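Local coordinates for L-glyceraldehyde 3-phosphate reductase (PDB 6HG6), which binds NADPH and acts as a furfural-detoxifying aldehyde reductase built on the TIM barrel of the aldo-keto reductases, at residues Lys14-Gly19 with Leu25-Phe30; Gly19-Lys24 with Pro188-Gln193; Asn194-Phe199 with Val286-Glu291. One frame throughout, in Å; residues are numbered along the deposited sequence.

Contact 1 (Lys14-Gly19 with Leu25-Phe30)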
loop_
_atom_site.group_PDB
_atom_site.type_symbol
_atom_site.label_atom_id
_atom_site.label_comp_id
_atom_site.label_asym_id
_atom_site.label_seq_id
_atom_site.Cartn_x
_atom_site.Cartn_y
_atom_site.Cartn_z
ATOM N N LYS A 14 -1.239 -13.701 -8.088
ATOM C CA LYS A 14 -0.745 -14.514 -6.948
ATOM C C LYS A 14 -1.081 -13.792 -5.640
ATOM O O LYS A 14 -1.141 -12.556 -5.632
ATOM C CB LYS A 14 0.746 -14.772 -7.099
ATOM C CG LYS A 14 1.077 -15.617 -8.324
ATOM C CD LYS A 14 2.519 -16.090 -8.350
ATOM C CE LYS A 14 2.785 -17.062 -9.472
ATOM N NZ LYS A 14 4.236 -17.324 -9.593
ATOM N N TYR A 15 -1.320 -14.557 -4.579
ATOM C CA TYR A 15 -1.734 -14.077 -3.239
ATOM C C TYR A 15 -0.711 -14.563 -2.226
ATOM O O TYR A 15 -0.254 -15.728 -2.344
ATOM C CB TYR A 15 -3.164 -14.534 -2.907
ATOM C CG TYR A 15 -4.153 -14.007 -3.913
ATOM C CD1 TYR A 15 -4.731 -12.753 -3.776
ATOM C CD2 TYR A 15 -4.466 -14.747 -5.041
ATOM C CE1 TYR A 15 -5.560 -12.249 -4.762
ATOM C CE2 TYR A 15 -5.283 -14.251 -6.042
ATOM C CZ TYR A 15 -5.854 -12.996 -5.883
ATOM O OH TYR A 15 -6.638 -12.549 -6.911
ATOM N N SER A 16 -0.292 -13.684 -1.325
ATOM C CA SER A 16 0.795 -13.973 -0.365
ATOM C C SER A 16 0.311 -13.721 1.050
ATOM O O SER A 16 -0.330 -12.697 1.301
ATOM C CB SER A 16 2.028 -13.153 -0.698
ATOM O OG SER A 16 2.568 -13.600 -1.947
ATOM N N LYS A 17 0.698 -14.623 1.942
ATOM C CA LYS A 17 0.410 -14.450 3.367
ATOM C C LYS A 17 1.099 -13.188 3.892
ATOM O O LYS A 17 2.254 -12.902 3.528
ATOM C CB LYS A 17 0.941 -15.615 4.180
ATOM C CG LYS A 17 0.303 -16.951 3.878
ATOM C CD LYS A 17 1.006 -18.100 4.516
ATOM C CE LYS A 17 1.145 -17.981 6.012
ATOM N NZ LYS A 17 1.777 -19.212 6.564
ATOM N N CYS A 18 0.390 -12.494 4.735
ATOM C CA CYS A 18 0.867 -11.321 5.495
ATOM C C CYS A 18 1.760 -11.825 6.618
ATOM O O CYS A 18 1.258 -11.978 7.723
ATOM C CB CYS A 18 -0.267 -10.579 6.154
ATOM S SG CYS A 18 -1.042 -9.481 4.975
ATOM N N GLY A 19 3.040 -12.072 6.324
ATOM C CA GLY A 19 3.926 -12.730 7.284
ATOM C C GLY A 19 3.354 -14.096 7.664
ATOM O O GLY A 19 3.071 -14.885 6.750
ATOM N N LEU A 25 -2.611 -11.094 0.806
ATOM C CA LEU A 25 -2.759 -9.915 -0.052
ATOM C C LEU A 25 -2.456 -10.377 -1.480
ATOM O O LEU A 25 -1.625 -11.258 -1.707
ATOM C CB LEU A 25 -1.755 -8.824 0.328
ATOM C CG LEU A 25 -1.783 -8.310 1.753
ATOM C CD1 LEU A 25 -0.854 -7.112 1.907
ATOM C CD2 LEU A 25 -3.188 -7.940 2.163
ATOM N N PRO A 26 -3.064 -9.736 -2.494
ATOM C CA PRO A 26 -2.619 -9.922 -3.874
ATOM C C PRO A 26 -1.184 -9.362 -3.919
ATOM O O PRO A 26 -0.895 -8.394 -3.213
ATOM C CB PRO A 26 -3.522 -8.983 -4.687
ATOM C CG PRO A 26 -3.872 -7.872 -3.679
ATOM C CD PRO A 26 -4.028 -8.631 -2.374
ATOM N N MET A 27 -0.332 -9.897 -4.773
ATOM C CA MET A 27 1.059 -9.403 -4.858
ATOM C C MET A 27 1.062 -7.968 -5.374
ATOM O O MET A 27 2.001 -7.256 -5.039
ATOM C CB MET A 27 1.923 -10.305 -5.729
ATOM C CG MET A 27 2.242 -11.581 -5.024
ATOM S SD MET A 27 3.416 -12.569 -6.018
ATOM C CE MET A 27 4.920 -11.625 -5.860
ATOM N N ILE A 28 0.024 -7.572 -6.098
ATOM C CA ILE A 28 -0.245 -6.157 -6.487
ATOM C C ILE A 28 -1.514 -5.709 -5.763
ATOM O O ILE A 28 -2.532 -6.327 -5.976
ATOM C CB ILE A 28 -0.411 -5.948 -8.018
ATOM C CG1 ILE A 28 0.756 -6.495 -8.835
ATOM C CG2 ILE A 28 -0.615 -4.476 -8.302
ATOM C CD1 ILE A 28 2.059 -5.929 -8.387
ATOM N N SER A 29 -1.407 -4.652 -4.961
ATOM C CA SER A 29 -2.523 -3.968 -4.280
ATOM C C SER A 29 -2.737 -2.624 -4.961
ATOM O O SER A 29 -1.736 -2.060 -5.520
ATOM C CB SER A 29 -2.270 -3.804 -2.806
ATOM O OG SER A 29 -2.155 -5.069 -2.154
ATOM N N PHE A 30 -3.951 -2.085 -4.829
ATOM C CA PHE A 30 -4.326 -0.837 -5.506
ATOM C C PHE A 30 -4.570 0.243 -4.458
ATOM O O PHE A 30 -5.384 0.048 -3.551
ATOM C CB PHE A 30 -5.523 -1.084 -6.414
ATOM C CG PHE A 30 -5.779 0.104 -7.278
ATOM C CD1 PHE A 30 -4.901 0.397 -8.319
ATOM C CD2 PHE A 30 -6.804 0.972 -6.985
ATOM C CE1 PHE A 30 -5.062 1.556 -9.065
ATOM C CE2 PHE A 30 -6.976 2.120 -7.756
ATOM C CZ PHE A 30 -6.131 2.381 -8.799
#
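The phenol ring of Tyr15 lies obliquely over Pro26 and the peptide that precedes it. Tyr15 CD1 comes to 3.5 Å from Pro26 CA, and Tyr15 CE1 to 3.9 Å from Pro26 CB, so one side of the ring does the touching. With CG anti to the carbonyl carbon of Tyr15 (chi1 -60°), the ring is carried to this place over the proline. The hydroxyl, Tyr15 OH, bonds Gly56 O outside the hairpin. Tyr15 and Pro26 form an antiparallel non-hydrogen-bonded pair. Beside them Ser16 and Leu25 make the hydrogen-bonded pair: Ser16 N reaches Leu25 O at 2.8 Å, nearly straight at 164°, and Leu25 N returns to Ser16 O at 2.8 Å. A third bond, from Met27 N to Lys14 O, is 2.9 Å long and extends the pairing past the strand end. Met27 bends at chi3 (71°), with SD 3.6 Å from Lys14 CB; its CG packs near the Ser16 hydroxyl. On the Leu25 face, Cys18 SG rests 3.5 Å from Leu25 CG, centred between the two methyls, and both residues pack on Ile191 of the barrel. Beyond Met27 the chain enters the first barrel strand, bonded to Val295. Such a short N-terminal beta hairpin, closing the N-terminal end of the barrel, is characteristic of aldo-keto reductases.

Contact 2 (Gly19-Lys24 with Pro188-Gln193). With NDP (NADPH dihydro-nicotinamide-adenine-dinucleotide phosphate), chain B.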
loop_
_atom_site.group_PDB
_atom_site.type_symbol
_atom_site.label_atom_id
_atom_site.label_comp_id
_atom_site.label_asym_id
_atom_site.label_seq_id
_atom_site.Cartn_x
_atom_site.Cartn_y
_atom_site.Cartn_z
ATOM N N GLY A 19 3.040 -12.072 6.324
ATOM C CA GLY A 19 3.926 -12.730 7.284
ATOM C C GLY A 19 3.354 -14.096 7.664
ATOM O O GLY A 19 3.071 -14.885 6.750
ATOM N N GLU A 20 3.132 -14.354 8.951
ATOM C CA GLU A 20 2.693 -15.687 9.439
ATOM C C GLU A 20 1.171 -15.853 9.277
ATOM O O GLU A 20 0.714 -16.983 9.227
ATOM C CB GLU A 20 3.228 -15.875 10.860
ATOM C CG GLU A 20 4.745 -16.088 10.811
ATOM C CD GLU A 20 5.527 -16.226 12.115
ATOM O OE1 GLU A 20 5.023 -15.766 13.158
ATOM O OE2 GLU A 20 6.671 -16.793 12.080
ATOM N N SER A 21 0.436 -14.788 9.071
ATOM C CA SER A 21 -1.048 -14.770 9.026
ATOM C C SER A 21 -1.644 -15.555 7.856
ATOM O O SER A 21 -1.030 -15.633 6.749
ATOM C CB SER A 21 -1.492 -13.336 8.997
ATOM O OG SER A 21 -2.886 -13.250 8.828
ATOM N N GLY A 22 -2.883 -16.011 8.041
ATOM C CA GLY A 22 -3.682 -16.615 6.970
ATOM C C GLY A 22 -4.280 -15.545 6.068
ATOM O O GLY A 22 -4.866 -15.901 5.053
ATOM N N LEU A 23 -4.137 -14.267 6.430
ATOM C CA LEU A 23 -4.620 -13.159 5.588
ATOM C C LEU A 23 -3.667 -13.053 4.392
ATOM O O LEU A 23 -2.475 -12.800 4.603
ATOM C CB LEU A 23 -4.647 -11.880 6.402
ATOM C CG LEU A 23 -5.269 -10.718 5.631
ATOM C CD1 LEU A 23 -6.755 -11.025 5.426
ATOM C CD2 LEU A 23 -5.068 -9.367 6.299
ATOM N N LYS A 24 -4.193 -13.162 3.187
ATOM C CA LYS A 24 -3.352 -13.046 1.986
ATOM C C LYS A 24 -3.671 -11.768 1.246
ATOM O O LYS A 24 -4.861 -11.380 1.136
ATOM C CB LYS A 24 -3.548 -14.254 1.088
ATOM C CG LYS A 24 -3.174 -15.576 1.724
ATOM C CD LYS A 24 -3.213 -16.648 0.654
ATOM C CE LYS A 24 -2.866 -17.993 1.214
ATOM N NZ LYS A 24 -2.756 -19.012 0.152
ATOM N N PRO A 188 -4.876 -8.735 16.751
ATOM C CA PRO A 188 -4.290 -9.125 15.465
ATOM C C PRO A 188 -3.552 -7.948 14.829
ATOM O O PRO A 188 -4.126 -6.914 14.608
ATOM C CB PRO A 188 -5.488 -9.531 14.600
ATOM C CG PRO A 188 -6.568 -9.929 15.625
ATOM C CD PRO A 188 -6.310 -9.064 16.841
ATOM N N PHE A 189 -2.293 -8.158 14.507
ATOM C CA PHE A 189 -1.401 -7.133 13.939
ATOM C C PHE A 189 -0.603 -7.878 12.869
ATOM O O PHE A 189 0.153 -8.764 13.239
ATOM C CB PHE A 189 -0.522 -6.522 15.034
ATOM C CG PHE A 189 0.631 -5.732 14.468
ATOM C CD1 PHE A 189 0.461 -4.939 13.352
ATOM C CD2 PHE A 189 1.889 -5.791 15.028
ATOM C CE1 PHE A 189 1.542 -4.274 12.769
ATOM C CE2 PHE A 189 2.962 -5.086 14.488
ATOM C CZ PHE A 189 2.793 -4.346 13.344
ATOM N N VAL A 190 -0.822 -7.576 11.609
ATOM C CA VAL A 190 -0.243 -8.475 10.587
ATOM C C VAL A 190 0.537 -7.727 9.522
ATOM O O VAL A 190 1.130 -8.444 8.658
ATOM C CB VAL A 190 -1.361 -9.322 9.938
ATOM C CG1 VAL A 190 -2.075 -10.202 10.962
ATOM C CG2 VAL A 190 -2.316 -8.437 9.163
ATOM N N ILE A 191 0.523 -6.408 9.498
ATOM C CA ILE A 191 1.029 -5.712 8.286
ATOM C C ILE A 191 1.697 -4.380 8.616
ATOM O O ILE A 191 1.156 -3.578 9.388
ATOM C CB ILE A 191 -0.107 -5.545 7.248
ATOM C CG1 ILE A 191 0.383 -5.118 5.854
ATOM C CG2 ILE A 191 -1.165 -4.581 7.758
ATOM C CD1 ILE A 191 1.268 -6.109 5.194
ATOM N N ASN A 192 2.835 -4.155 7.970
ATOM C CA ASN A 192 3.536 -2.851 7.936
ATOM C C ASN A 192 3.389 -2.286 6.524
ATOM O O ASN A 192 3.599 -3.045 5.561
ATOM C CB ASN A 192 5.015 -3.024 8.191
ATOM C CG ASN A 192 5.293 -3.452 9.595
ATOM O OD1 ASN A 192 5.391 -2.577 10.438
ATOM N ND2 ASN A 192 5.463 -4.763 9.807
ATOM N N GLN A 193 3.101 -1.003 6.400
ATOM C CA GLN A 193 3.056 -0.306 5.104
ATOM C C GLN A 193 4.177 0.722 5.097
ATOM O O GLN A 193 4.162 1.639 5.911
ATOM C CB GLN A 193 1.704 0.316 4.808
ATOM C CG GLN A 193 1.685 1.037 3.481
ATOM C CD GLN A 193 0.283 1.404 3.073
ATOM O OE1 GLN A 193 -0.666 0.624 3.233
ATOM N NE2 GLN A 193 0.168 2.601 2.561
HETATM P PA NDP B . 3.458 4.213 -7.602
HETATM O O1A NDP B . 4.861 4.457 -7.155
HETATM O O2A NDP B . 2.951 2.903 -8.113
HETATM O O5B NDP B . 3.002 5.381 -8.611
HETATM C C5B NDP B . 1.672 5.340 -9.193
HETATM C C4B NDP B . 1.616 6.270 -10.376
HETATM O O4B NDP B . 2.664 5.884 -11.303
HETATM C C3B NDP B . 0.323 6.259 -11.205
HETATM O O3B NDP B . -0.666 7.167 -10.728
HETATM C C2B NDP B . 0.849 6.675 -12.573
HETATM O O2B NDP B . 1.032 8.088 -12.540
HETATM C C1B NDP B . 2.200 5.972 -12.628
HETATM N N9A NDP B . 2.187 4.617 -13.165
HETATM C C8A NDP B . 1.600 3.504 -12.615
HETATM N N7A NDP B . 1.809 2.409 -13.303
HETATM C C5A NDP B . 2.585 2.822 -14.376
HETATM C C6A NDP B . 3.141 2.127 -15.468
HETATM N N6A NDP B . 2.991 0.819 -15.662
HETATM N N1A NDP B . 3.877 2.840 -16.360
HETATM C C2A NDP B . 4.024 4.157 -16.156
HETATM N N3A NDP B . 3.556 4.912 -15.165
HETATM C C4A NDP B . 2.837 4.179 -14.296
HETATM O O3 NDP B . 2.497 4.486 -6.330
HETATM P PN NDP B . 2.016 5.782 -5.521
HETATM O O1N NDP B . 0.851 6.353 -6.259
HETATM O O2N NDP B . 3.170 6.658 -5.155
HETATM O O5D NDP B . 1.484 5.079 -4.171
HETATM C C5D NDP B . 0.648 3.901 -4.309
HETATM C C4D NDP B . -0.223 3.766 -3.082
HETATM O O4D NDP B . 0.613 3.613 -1.921
HETATM C C3D NDP B . -1.091 4.970 -2.725
HETATM O O3D NDP B . -2.242 5.022 -3.556
HETATM C C2D NDP B . -1.390 4.654 -1.254
HETATM O O2D NDP B . -2.408 3.693 -1.160
HETATM C C1D NDP B . -0.061 4.087 -0.765
HETATM N N1N NDP B . 0.781 5.111 -0.097
HETATM C C2N NDP B . 0.991 5.041 1.259
HETATM C C3N NDP B . 1.516 6.080 1.977
HETATM C C7N NDP B . 1.707 5.921 3.463
HETATM O O7N NDP B . 1.290 4.907 4.054
HETATM N N7N NDP B . 2.311 6.923 4.101
HETATM C C4N NDP B . 1.875 7.330 1.222
HETATM C C5N NDP B . 1.799 7.222 -0.250
HETATM C C6N NDP B . 1.348 6.134 -0.835
HETATM P P2B NDP B . 0.827 8.892 -13.927
HETATM O O1X NDP B . -0.138 8.209 -14.875
HETATM O O2X NDP B . 0.317 10.256 -13.487
HETATM O O3X NDP B . 2.245 8.944 -14.476
#
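Ser21 and Leu23 meet different branches of Val190, and the torsion of the valine sets where both branches lie. Val190 has CG1 anti to its carbonyl carbon (chi1 -61°), which leaves CG2 in the crowded position between N and C. CG1 meets Ser21 CB at 3.7 Å, with Ser21 OG scarcely farther away at 3.8 Å. CG2 faces Leu23 CD2 at 4.1 Å, a looser apolar touch in which the two side chains run at about a right angle.

The serine side chain has a second task. With OG anti to its own backbone N (chi1 174°), it accepts the backbone N-H of Leu23 at 2.9 Å between Leu23 N and Ser21 OG, and the N-H...O angle of 167° makes the bond almost straight. This is an ST turn; it ties Leu23 back onto Ser21, so that both present themselves to the same valine. Tyr164 of the neighbouring barrel strand packs on both Leu23 and Val190. Glu20 is backbone-bonded to Gly216, which fastens the loop to the approach of the next strand.

Val190 has a psi near zero instead of an extended value, a local departure from the strand conformation consistent with Val190 reaching Cys18 beside the loop. Phe189 and Asn192 pack on helix 172-184. Farther along, Gln193 binds NADPH: Gln193 NE2 lies 3.0 Å from the carboxamide oxygen O7N of the cofactor, but as close to its ring carbon C2N (2.9 Å), so the detail of the amide contact is doubtful. One strand thus carries a hairpin loop packed at its N-terminal end and a cofactor-binding residue near its C-terminal end, the division expected of a TIM barrel plugged at the N-terminal ends of its strands, with its active site at their C-terminal ends.

Contact 3 (Asn194-Phe199 with Val286-Glu291)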
loop_
_atom_site.group_PDB
_atom_site.type_symbol
_atom_site.label_atom_id
_atom_site.label_comp_id
_atom_site.label_asym_id
_atom_site.label_seq_id
_atom_site.Cartn_x
_atom_site.Cartn_y
_atom_site.Cartn_z
ATOM N N ASN A 194 5.126 0.564 4.186
ATOM C CA ASN A 194 6.344 1.398 4.138
ATOM C C ASN A 194 6.736 1.727 2.697
ATOM O O ASN A 194 6.498 0.930 1.787
ATOM C CB ASN A 194 7.518 0.765 4.885
ATOM C CG ASN A 194 7.318 0.615 6.374
ATOM O OD1 ASN A 194 6.531 -0.229 6.788
ATOM N ND2 ASN A 194 7.999 1.446 7.167
ATOM N N ARG A 195 7.340 2.886 2.523
ATOM C CA ARG A 195 7.862 3.326 1.210
ATOM C C ARG A 195 9.067 2.453 0.896
ATOM O O ARG A 195 9.914 2.305 1.775
ATOM C CB ARG A 195 8.282 4.802 1.240
ATOM C CG ARG A 195 8.539 5.397 -0.140
ATOM C CD ARG A 195 8.771 6.922 -0.167
ATOM N NE ARG A 195 7.702 7.662 0.496
ATOM C CZ ARG A 195 7.700 8.051 1.782
ATOM N NH1 ARG A 195 8.733 7.793 2.580
ATOM N NH2 ARG A 195 6.642 8.680 2.274
ATOM N N TYR A 196 9.119 1.904 -0.312
ATOM C CA TYR A 196 10.242 1.043 -0.758
ATOM C C TYR A 196 10.333 1.054 -2.267
ATOM O O TYR A 196 9.305 0.837 -2.909
ATOM C CB TYR A 196 10.022 -0.379 -0.246
ATOM C CG TYR A 196 11.184 -1.326 -0.374
ATOM C CD1 TYR A 196 12.491 -0.932 -0.138
ATOM C CD2 TYR A 196 10.977 -2.660 -0.701
ATOM C CE1 TYR A 196 13.556 -1.826 -0.264
ATOM C CE2 TYR A 196 12.019 -3.569 -0.773
ATOM C CZ TYR A 196 13.319 -3.162 -0.559
ATOM O OH TYR A 196 14.337 -4.074 -0.665
ATOM N N SER A 197 11.513 1.329 -2.799
ATOM C CA SER A 197 11.761 1.298 -4.256
ATOM C C SER A 197 13.238 1.035 -4.488
ATOM O O SER A 197 14.026 1.125 -3.549
ATOM C CB SER A 197 11.381 2.584 -4.919
ATOM O OG SER A 197 12.279 3.596 -4.506
ATOM N N ILE A 198 13.596 0.813 -5.734
ATOM C CA ILE A 198 15.031 0.747 -6.107
ATOM C C ILE A 198 15.757 2.003 -5.589
ATOM O O ILE A 198 16.929 1.861 -5.187
ATOM C CB ILE A 198 15.152 0.558 -7.622
ATOM C CG1 ILE A 198 14.713 -0.865 -7.986
ATOM C CG2 ILE A 198 16.553 0.868 -8.101
ATOM C CD1 ILE A 198 14.641 -1.139 -9.462
ATOM N N PHE A 199 15.107 3.178 -5.581
ATOM C CA PHE A 199 15.728 4.468 -5.160
ATOM C C PHE A 199 15.501 4.802 -3.675
ATOM O O PHE A 199 16.130 5.775 -3.180
ATOM C CB PHE A 199 15.240 5.610 -6.048
ATOM C CG PHE A 199 15.846 5.607 -7.421
ATOM C CD1 PHE A 199 17.209 5.481 -7.585
ATOM C CD2 PHE A 199 15.045 5.698 -8.545
ATOM C CE1 PHE A 199 17.775 5.488 -8.849
ATOM C CE2 PHE A 199 15.611 5.709 -9.814
ATOM C CZ PHE A 199 16.969 5.558 -9.964
ATOM N N VAL A 286 10.744 -4.788 -5.974
ATOM C CA VAL A 286 10.208 -4.608 -4.610
ATOM C C VAL A 286 9.704 -5.949 -4.046
ATOM O O VAL A 286 9.753 -6.114 -2.813
ATOM C CB VAL A 286 9.125 -3.516 -4.638
ATOM C CG1 VAL A 286 8.241 -3.593 -3.472
ATOM C CG2 VAL A 286 9.773 -2.151 -4.758
ATOM N N LEU A 287 9.210 -6.835 -4.891
ATOM C CA LEU A 287 8.643 -8.162 -4.501
ATOM C C LEU A 287 9.694 -9.278 -4.486
ATOM O O LEU A 287 9.318 -10.440 -4.272
ATOM C CB LEU A 287 7.540 -8.547 -5.493
ATOM C CG LEU A 287 6.236 -7.752 -5.358
ATOM C CD1 LEU A 287 5.334 -8.070 -6.529
ATOM C CD2 LEU A 287 5.520 -8.005 -4.043
ATOM N N LYS A 288 10.951 -8.995 -4.757
ATOM C CA LYS A 288 11.917 -10.103 -4.967
ATOM C C LYS A 288 12.073 -10.957 -3.703
ATOM O O LYS A 288 12.392 -12.153 -3.849
ATOM C CB LYS A 288 13.253 -9.557 -5.471
ATOM C CG LYS A 288 14.121 -8.793 -4.488
ATOM C CD LYS A 288 15.269 -8.142 -5.233
ATOM C CE LYS A 288 16.410 -7.650 -4.375
ATOM N NZ LYS A 288 16.023 -7.131 -3.070
ATOM N N ASP A 289 12.067 -10.332 -2.548
ATOM C CA ASP A 289 12.258 -10.987 -1.227
ATOM C C ASP A 289 10.898 -11.374 -0.634
ATOM O O ASP A 289 9.970 -10.565 -0.625
ATOM C CB ASP A 289 13.068 -10.093 -0.290
ATOM C CG ASP A 289 14.450 -9.762 -0.835
ATOM O OD1 ASP A 289 15.159 -10.686 -1.339
ATOM O OD2 ASP A 289 14.792 -8.576 -0.829
ATOM N N SER A 290 10.805 -12.581 -0.094
ATOM C CA SER A 290 9.518 -13.122 0.437
ATOM C C SER A 290 8.946 -12.249 1.543
ATOM O O SER A 290 7.686 -12.274 1.705
ATOM C CB SER A 290 9.716 -14.560 0.924
ATOM O OG SER A 290 10.632 -14.578 2.006
ATOM N N GLU A 291 9.762 -11.516 2.309
ATOM C CA GLU A 291 9.225 -10.727 3.442
ATOM C C GLU A 291 8.419 -9.531 2.921
ATOM O O GLU A 291 7.663 -8.944 3.690
ATOM C CB GLU A 291 10.281 -10.277 4.442
ATOM C CG GLU A 291 11.406 -9.439 3.856
ATOM C CD GLU A 291 12.611 -10.220 3.375
ATOM O OE1 GLU A 291 12.457 -11.364 2.786
ATOM O OE2 GLU A 291 13.734 -9.678 3.599
HETATM O O HOH W 1 13.666 -5.710 -2.993
#
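Tyr196, just past the end of its barrel strand, meets Val286 with both ring and backbone. Its CG is anti to the backbone N (chi1 -169°), which carries the ring alongside the valine: Tyr196 CD2 lies 4.0 Å from Val286 CG1, and Val286 O sits at the ring edge, near its plane, 4.0 Å from Tyr196 CE2. The other valine methyl, CG2, is 3.5 Å from Tyr196 O. At the far end of the ring, a water donates to Tyr196 OH at 2.9 Å and accepts from Lys288 NZ at 2.8 Å, bridging a gap too wide for a direct bond. Glu204 and Lys209 also hydrogen-bond the hydroxyl. Ser197 follows, its side chain turned away, offering CA to Val286 CG2 at 4.0 Å.

Lys288 NZ forms a salt bridge with Asp289 OD2 at 2.9 Å, approaching on the syn side but 33° out of the carboxylate plane. Trp285 joins in, meeting the Tyr196 ring and making a cation-pi contact with Lys288. Apolar packing at the valine therefore gives way to a charged network: both Lys288 and Lys209 bridge to Asp289, while Glu204 meets the phenol hydroxyl, and the nearby carboxylates would probably offset much of the lysines' positive charge.

In the fold
From the N terminus, contact 1 closes the short hairpin turn and delivers the chain into the first barrel strand. Its intervening loop forms the first half of contact 2, so the two share Gly19 and cross instead of nesting; a probable bond from Cys18 N to Leu23 O (2.9 Å) joins them. Contact 2 reaches across the 163 residues between its segments to strand 189-195, setting the hairpin on the N-terminal end of the barrel. That same strand runs straight on into contact 3, which follows in series and closes an excursion of 86 residues to the loop between helix 278-286 and the last barrel strand. Met27 CE and Leu287 CD1, 3.6 Å apart, bring contacts 1 and 3 together.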